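Local coordinates for protein D-threo-3-hydroxyaspartate dehydratase (Delftia, PDB 3WQC) that uses pyridoxal 5'-phosphate to deaminate D-threo-3-hydroxyaspartate to oxaloacetate and ammonium, and also dehydrates L-threo- and L-erythro-3-hydroxyaspartate and D-serine, at residues B[105-119]-B[131-144]. Residues are numbered along the deposited sequence; the frame is centred on the assembly and turned at random.
Sequences ALQLRRRGCDLKLIV and FGREQGEAFEVWIE
Arg109 and Glu137 reach each other through two bent chains: Arg109 turns at chi3 (63°), while Glu137 sets CG opposite its own backbone N (chi1 -175°) and then folds at chi2. Arg109 NE thereby meets Glu137 OE1 at 2.7 Å, on the anti side of the carboxylate and close to the guanidinium plane, in a salt bridge. From the same group NH1 donates to Leu115 O at 2.9 Å, which ties the helix 102-110 side chain to the start of strand 114-119. Arg109 CD touches Phe139 CD1 at 3.6 Å, and Glu137 CG lies over the centre of one face of that ring. Farther along, in one of its two modelled conformers, Arg110 NH2 donates to Gln135 O and Gln135 OE1, each 3.1 Å away. The strands pair in parallel register, with Trp142 N bonding Leu117 O at 2.8 Å; they lead to Glu144, whose side chain lies about 5 Å from the bound pyridoxal 5'-phosphate. Lys116 and Glu140 run the same way, Lys116 CG 3.4 Å from Glu140 CD; yet the lysine's ammonium turns to Asp114 O and a salt bridge with Asp90, bonding Asp114 OD2 only weakly, and Trp142 NE1 donates to Glu140 OE1 nearly straight (177°). A leucine in place of Arg109 would probably leave Glu137 OE1 without its cationic mate and Leu115 O without its NH1 donor. Together these contacts join adjacent strands and the helix ends preceding them in the alanine-racemase-like TIM barrel: polar side chains tie helix 102-110 to the end of helix 122-135 and its following loop, whereas backbone bonds fix the strands leading toward the cofactor.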
loop_
_atom_site.group_PDB
_atom_site.type_symbol
_atom_site.label_atom_id
_atom_site.label_comp_id
_atom_site.label_asym_id
_atom_site.label_seq_id
_atom_site.Cartn_x
_atom_site.Cartn_y
_atom_site.Cartn_z
ATOM N N ALA B 105 -9.669 -19.720 14.481
ATOM C CA ALA B 105 -8.543 -20.116 15.346
ATOM C C ALA B 105 -8.789 -21.571 15.825
ATOM O O ALA B 105 -7.782 -22.304 15.887
ATOM C CB ALA B 105 -8.516 -19.171 16.542
ATOM N N LEU B 106 -10.029 -21.915 16.149
ATOM C CA LEU B 106 -10.367 -23.313 16.576
ATOM C C LEU B 106 -9.977 -24.279 15.457
ATOM O O LEU B 106 -9.341 -25.344 15.730
ATOM C CB LEU B 106 -11.851 -23.380 16.939
ATOM C CG LEU B 106 -12.324 -24.797 17.314
ATOM C CD1 LEU B 106 -11.610 -25.307 18.560
ATOM C CD2 LEU B 106 -13.846 -24.813 17.404
ATOM N N GLN B 107 -10.386 -23.963 14.231
ATOM C CA GLN B 107 -10.104 -24.913 13.142
ATOM C C GLN B 107 -8.610 -25.123 12.950
ATOM O O GLN B 107 -8.166 -26.263 12.716
ATOM C CB GLN B 107 -10.724 -24.352 11.861
ATOM C CG GLN B 107 -12.248 -24.320 11.947
ATOM C CD GLN B 107 -12.902 -23.218 11.091
ATOM O OE1 GLN B 107 -12.236 -22.579 10.259
ATOM N NE2 GLN B 107 -14.228 -23.002 11.289
ATOM N N LEU B 108 -7.808 -24.034 12.996
ATOM C CA LEU B 108 -6.352 -24.142 12.855
ATOM C C LEU B 108 -5.814 -25.086 13.969
ATOM O O LEU B 108 -4.967 -25.943 13.705
ATOM C CB LEU B 108 -5.702 -22.776 12.938
ATOM C CG LEU B 108 -5.670 -22.091 11.584
ATOM C CD1 LEU B 108 -5.470 -20.602 11.846
ATOM C CD2 LEU B 108 -4.493 -22.607 10.707
ATOM N N ARG B 109 -6.253 -24.831 15.237
ATOM C CA ARG B 109 -5.729 -25.714 16.313
ATOM C C ARG B 109 -6.136 -27.216 16.105
ATOM O O ARG B 109 -5.299 -28.110 16.359
ATOM C CB ARG B 109 -6.233 -25.199 17.698
ATOM C CG ARG B 109 -5.469 -23.927 18.087
ATOM C CD ARG B 109 -5.971 -23.322 19.405
ATOM N NE ARG B 109 -5.739 -24.283 20.504
ATOM C CZ ARG B 109 -4.558 -24.476 21.121
ATOM N NH1 ARG B 109 -3.463 -23.691 20.845
ATOM N NH2 ARG B 109 -4.441 -25.452 22.058
ATOM N N ARG B 110 -7.380 -27.436 15.655
ATOM C CA ARG B 110 -7.873 -28.778 15.453
ATOM C C ARG B 110 -7.118 -29.468 14.341
ATOM O O ARG B 110 -6.971 -30.697 14.424
ATOM C CB ARG B 110 -9.365 -28.799 15.182
ATOM C CG ARG B 110 -10.215 -28.428 16.389
ATOM C CD ARG B 110 -11.737 -28.404 16.013
ATOM N NE ARG B 110 -12.661 -28.389 17.175
ATOM C CZ ARG B 110 -13.984 -28.225 17.135
ATOM N NH1 ARG B 110 -14.600 -28.108 15.972
ATOM N NH2 ARG B 110 -14.687 -28.148 18.335
ATOM N N ARG B 111 -6.584 -28.729 13.367
ATOM C CA ARG B 111 -5.706 -29.317 12.302
ATOM C C ARG B 111 -4.270 -29.525 12.704
ATOM O O ARG B 111 -3.486 -30.085 11.944
ATOM C CB ARG B 111 -5.596 -28.324 11.039
ATOM C CG ARG B 111 -6.795 -28.116 10.319
ATOM C CD ARG B 111 -6.386 -27.675 8.889
ATOM N NE ARG B 111 -5.921 -26.359 8.578
ATOM C CZ ARG B 111 -6.713 -25.245 8.643
ATOM N NH1 ARG B 111 -7.981 -25.262 9.185
ATOM N NH2 ARG B 111 -6.237 -24.120 8.247
ATOM N N GLY B 112 -3.886 -29.100 13.934
ATOM C CA GLY B 112 -2.591 -29.330 14.445
ATOM C C GLY B 112 -1.705 -28.126 14.571
ATOM O O GLY B 112 -0.513 -28.265 14.921
ATOM N N CYS B 113 -2.265 -26.931 14.407
ATOM C CA CYS B 113 -1.444 -25.740 14.592
ATOM C C CYS B 113 -1.433 -25.333 16.091
ATOM O O CYS B 113 -2.493 -25.218 16.705
ATOM C CB CYS B 113 -2.032 -24.603 13.754
ATOM S SG CYS B 113 -1.031 -23.059 13.844
ATOM N N ASP B 114 -0.254 -25.117 16.654
ATOM C CA ASP B 114 -0.148 -24.708 18.071
ATOM C C ASP B 114 -0.245 -23.212 18.077
ATOM O O ASP B 114 0.745 -22.460 18.277
ATOM C CB ASP B 114 1.163 -25.129 18.643
ATOM C CG ASP B 114 1.143 -24.977 20.164
ATOM O OD1 ASP B 114 0.040 -25.212 20.741
ATOM O OD2 ASP B 114 2.196 -24.808 20.806
ATOM N N LEU B 115 -1.446 -22.754 17.793
ATOM C CA LEU B 115 -1.716 -21.328 17.568
ATOM C C LEU B 115 -2.021 -20.671 18.929
ATOM O O LEU B 115 -2.923 -21.143 19.651
ATOM C CB LEU B 115 -2.984 -21.230 16.657
ATOM C CG LEU B 115 -3.460 -19.778 16.452
ATOM C CD1 LEU B 115 -2.401 -18.946 15.655
ATOM C CD2 LEU B 115 -4.805 -19.875 15.732
ATOM N N LYS B 116 -1.328 -19.596 19.225
ATOM C CA LYS B 116 -1.528 -18.815 20.479
ATOM C C LYS B 116 -2.232 -17.527 20.136
ATOM O O LYS B 116 -1.938 -16.885 19.089
ATOM C CB LYS B 116 -0.168 -18.462 21.121
ATOM C CG LYS B 116 0.490 -19.610 21.860
ATOM C CD LYS B 116 0.962 -20.714 21.181
ATOM C CE LYS B 116 2.278 -20.364 20.469
ATOM N NZ LYS B 116 2.765 -21.824 20.294
ATOM N N LEU B 117 -3.173 -17.118 20.975
ATOM C CA LEU B 117 -3.953 -15.870 20.805
ATOM C C LEU B 117 -3.564 -14.895 21.922
ATOM O O LEU B 117 -2.989 -15.346 22.948
ATOM C CB LEU B 117 -5.481 -16.178 20.915
ATOM C CG LEU B 117 -5.936 -17.308 20.000
ATOM C CD1 LEU B 117 -7.440 -17.562 20.203
ATOM C CD2 LEU B 117 -5.679 -16.884 18.491
ATOM N N ILE B 118 -3.919 -13.621 21.776
ATOM C CA ILE B 118 -3.597 -12.636 22.804
ATOM C C ILE B 118 -4.850 -11.848 23.113
ATOM O O ILE B 118 -5.722 -11.615 22.253
ATOM C CB ILE B 118 -2.410 -11.714 22.396
ATOM C CG1 ILE B 118 -2.800 -10.667 21.354
ATOM C CG2 ILE B 118 -1.202 -12.574 21.948
ATOM C CD1 ILE B 118 -1.663 -9.647 21.115
ATOM N N VAL B 119 -4.945 -11.374 24.365
ATOM C CA VAL B 119 -6.050 -10.492 24.793
ATOM C C VAL B 119 -5.477 -9.417 25.717
ATOM O O VAL B 119 -4.414 -9.599 26.339
ATOM C CB VAL B 119 -7.228 -11.224 25.523
ATOM C CG1 VAL B 119 -7.828 -12.273 24.591
ATOM C CG2 VAL B 119 -6.793 -11.840 26.840
ATOM N N PHE B 131 -16.201 -19.784 24.453
ATOM C CA PHE B 131 -16.202 -20.583 23.256
ATOM C C PHE B 131 -15.408 -21.862 23.398
ATOM O O PHE B 131 -15.787 -22.941 22.899
ATOM C CB PHE B 131 -15.621 -19.667 22.117
ATOM C CG PHE B 131 -15.674 -20.340 20.754
ATOM C CD1 PHE B 131 -16.914 -20.481 20.102
ATOM C CD2 PHE B 131 -14.495 -20.762 20.108
ATOM C CE1 PHE B 131 -16.989 -21.050 18.808
ATOM C CE2 PHE B 131 -14.604 -21.341 18.801
ATOM C CZ PHE B 131 -15.817 -21.432 18.166
ATOM N N GLY B 132 -14.268 -21.757 24.100
ATOM C CA GLY B 132 -13.430 -22.932 24.368
ATOM C C GLY B 132 -14.234 -23.961 25.156
ATOM O O GLY B 132 -14.137 -25.172 24.899
ATOM N N ARG B 133 -14.969 -23.546 26.210
ATOM C CA ARG B 133 -15.769 -24.524 26.948
ATOM C C ARG B 133 -16.820 -25.153 26.000
ATOM O O ARG B 133 -17.054 -26.384 26.032
ATOM C CB ARG B 133 -16.458 -23.789 28.112
ATOM C CG ARG B 133 -15.421 -23.521 29.195
ATOM C CD ARG B 133 -16.078 -23.114 30.542
ATOM N NE ARG B 133 -16.904 -21.934 30.358
ATOM C CZ ARG B 133 -16.470 -20.672 30.460
ATOM N NH1 ARG B 133 -15.154 -20.465 30.731
ATOM N NH2 ARG B 133 -17.349 -19.639 30.281
ATOM N N GLU B 134 -17.514 -24.329 25.219
ATOM C CA GLU B 134 -18.544 -24.854 24.279
ATOM C C GLU B 134 -17.986 -25.898 23.338
ATOM O O GLU B 134 -18.661 -26.901 23.012
ATOM C CB GLU B 134 -19.236 -23.717 23.491
ATOM C CG GLU B 134 -20.345 -24.119 22.598
ATOM C CD GLU B 134 -20.755 -22.967 21.601
ATOM O OE1 GLU B 134 -20.028 -22.568 20.602
ATOM O OE2 GLU B 134 -21.833 -22.425 21.802
ATOM N N GLN B 135 -16.795 -25.606 22.822
ATOM C CA GLN B 135 -16.160 -26.436 21.760
ATOM C C GLN B 135 -15.183 -27.485 22.256
ATOM O O GLN B 135 -14.597 -28.200 21.458
ATOM C CB GLN B 135 -15.421 -25.509 20.769
ATOM C CG GLN B 135 -16.413 -24.530 20.127
ATOM C CD GLN B 135 -17.440 -25.194 19.258
ATOM O OE1 GLN B 135 -17.141 -26.240 18.641
ATOM N NE2 GLN B 135 -18.678 -24.671 19.254
ATOM N N GLY B 136 -14.947 -27.548 23.571
ATOM C CA GLY B 136 -13.978 -28.494 24.157
ATOM C C GLY B 136 -12.529 -28.185 23.785
ATOM O O GLY B 136 -11.725 -29.096 23.501
ATOM N N GLU B 137 -12.199 -26.886 23.751
ATOM C CA GLU B 137 -10.860 -26.468 23.345
ATOM C C GLU B 137 -10.236 -25.593 24.431
ATOM O O GLU B 137 -10.812 -24.555 24.790
ATOM C CB GLU B 137 -10.858 -25.635 22.014
ATOM C CG GLU B 137 -9.472 -25.288 21.487
ATOM C CD GLU B 137 -8.679 -26.497 21.017
ATOM O OE1 GLU B 137 -7.440 -26.376 20.849
ATOM O OE2 GLU B 137 -9.295 -27.559 20.759
ATOM N N ALA B 138 -9.069 -26.009 24.946
ATOM C CA ALA B 138 -8.317 -25.219 25.914
ATOM C C ALA B 138 -7.380 -24.332 25.074
ATOM O O ALA B 138 -6.203 -24.641 24.840
ATOM C CB ALA B 138 -7.559 -26.073 26.888
ATOM N N PHE B 139 -7.913 -23.225 24.598
ATOM C CA PHE B 139 -7.049 -22.282 23.851
ATOM C C PHE B 139 -5.876 -21.821 24.673
ATOM O O PHE B 139 -6.064 -21.596 25.929
ATOM C CB PHE B 139 -7.842 -20.998 23.489
ATOM C CG PHE B 139 -8.888 -21.250 22.402
ATOM C CD1 PHE B 139 -8.465 -21.239 21.040
ATOM C CD2 PHE B 139 -10.262 -21.447 22.687
ATOM C CE1 PHE B 139 -9.431 -21.411 20.003
ATOM C CE2 PHE B 139 -11.182 -21.655 21.691
ATOM C CZ PHE B 139 -10.786 -21.631 20.341
ATOM N N GLU B 140 -4.716 -21.558 24.027
ATOM C CA GLU B 140 -3.602 -20.941 24.737
ATOM C C GLU B 140 -3.709 -19.444 24.477
ATOM O O GLU B 140 -3.770 -18.999 23.279
ATOM C CB GLU B 140 -2.270 -21.476 24.221
ATOM C CG GLU B 140 -1.134 -20.806 25.007
ATOM C CD GLU B 140 0.214 -21.434 24.756
ATOM O OE1 GLU B 140 1.233 -20.754 25.151
ATOM O OE2 GLU B 140 0.326 -22.616 24.272
ATOM N N VAL B 141 -3.680 -18.633 25.525
ATOM C CA VAL B 141 -3.899 -17.209 25.424
ATOM C C VAL B 141 -2.821 -16.532 26.255
ATOM O O VAL B 141 -2.527 -16.948 27.390
ATOM C CB VAL B 141 -5.295 -16.792 25.935
ATOM C CG1 VAL B 141 -5.541 -15.295 25.727
ATOM C CG2 VAL B 141 -6.394 -17.619 25.261
ATOM N N TRP B 142 -2.200 -15.499 25.650
ATOM C CA TRP B 142 -1.243 -14.653 26.371
ATOM C C TRP B 142 -1.878 -13.329 26.615
ATOM O O TRP B 142 -2.756 -12.877 25.850
ATOM C CB TRP B 142 0.038 -14.447 25.574
ATOM C CG TRP B 142 0.777 -15.738 25.287
ATOM C CD1 TRP B 142 0.434 -17.077 25.519
ATOM C CD2 TRP B 142 2.055 -15.779 24.582
ATOM N NE1 TRP B 142 1.394 -17.918 25.000
ATOM C CE2 TRP B 142 2.405 -17.175 24.412
ATOM C CE3 TRP B 142 2.894 -14.784 24.035
ATOM C CZ2 TRP B 142 3.587 -17.571 23.725
ATOM C CZ3 TRP B 142 4.067 -15.168 23.340
ATOM C CH2 TRP B 142 4.400 -16.552 23.196
ATOM N N ILE B 143 -1.412 -12.616 27.654
ATOM C CA ILE B 143 -2.001 -11.294 27.988
ATOM C C ILE B 143 -1.053 -10.234 27.444
ATOM O O ILE B 143 0.177 -10.237 27.760
ATOM C CB ILE B 143 -2.230 -11.126 29.498
ATOM C CG1 ILE B 143 -3.187 -12.274 29.984
ATOM C CG2 ILE B 143 -2.750 -9.693 29.761
ATOM C CD1 ILE B 143 -3.330 -12.294 31.522
ATOM N N GLU B 144 -1.572 -9.334 26.636
ATOM C CA GLU B 144 -0.739 -8.237 26.105
ATOM C C GLU B 144 -0.548 -7.101 27.130
ATOM O O GLU B 144 -1.551 -6.697 27.760
ATOM C CB GLU B 144 -1.353 -7.683 24.795
ATOM C CG GLU B 144 -0.402 -6.661 24.096
ATOM C CD GLU B 144 -0.793 -6.284 22.698
ATOM O OE1 GLU B 144 0.120 -5.726 22.025
ATOM O OE2 GLU B 144 -1.975 -6.488 22.314
HETATM O O HOH W 1 -11.837 -28.714 20.115
HETATM O O HOH W 2 -4.993 -20.572 21.320
#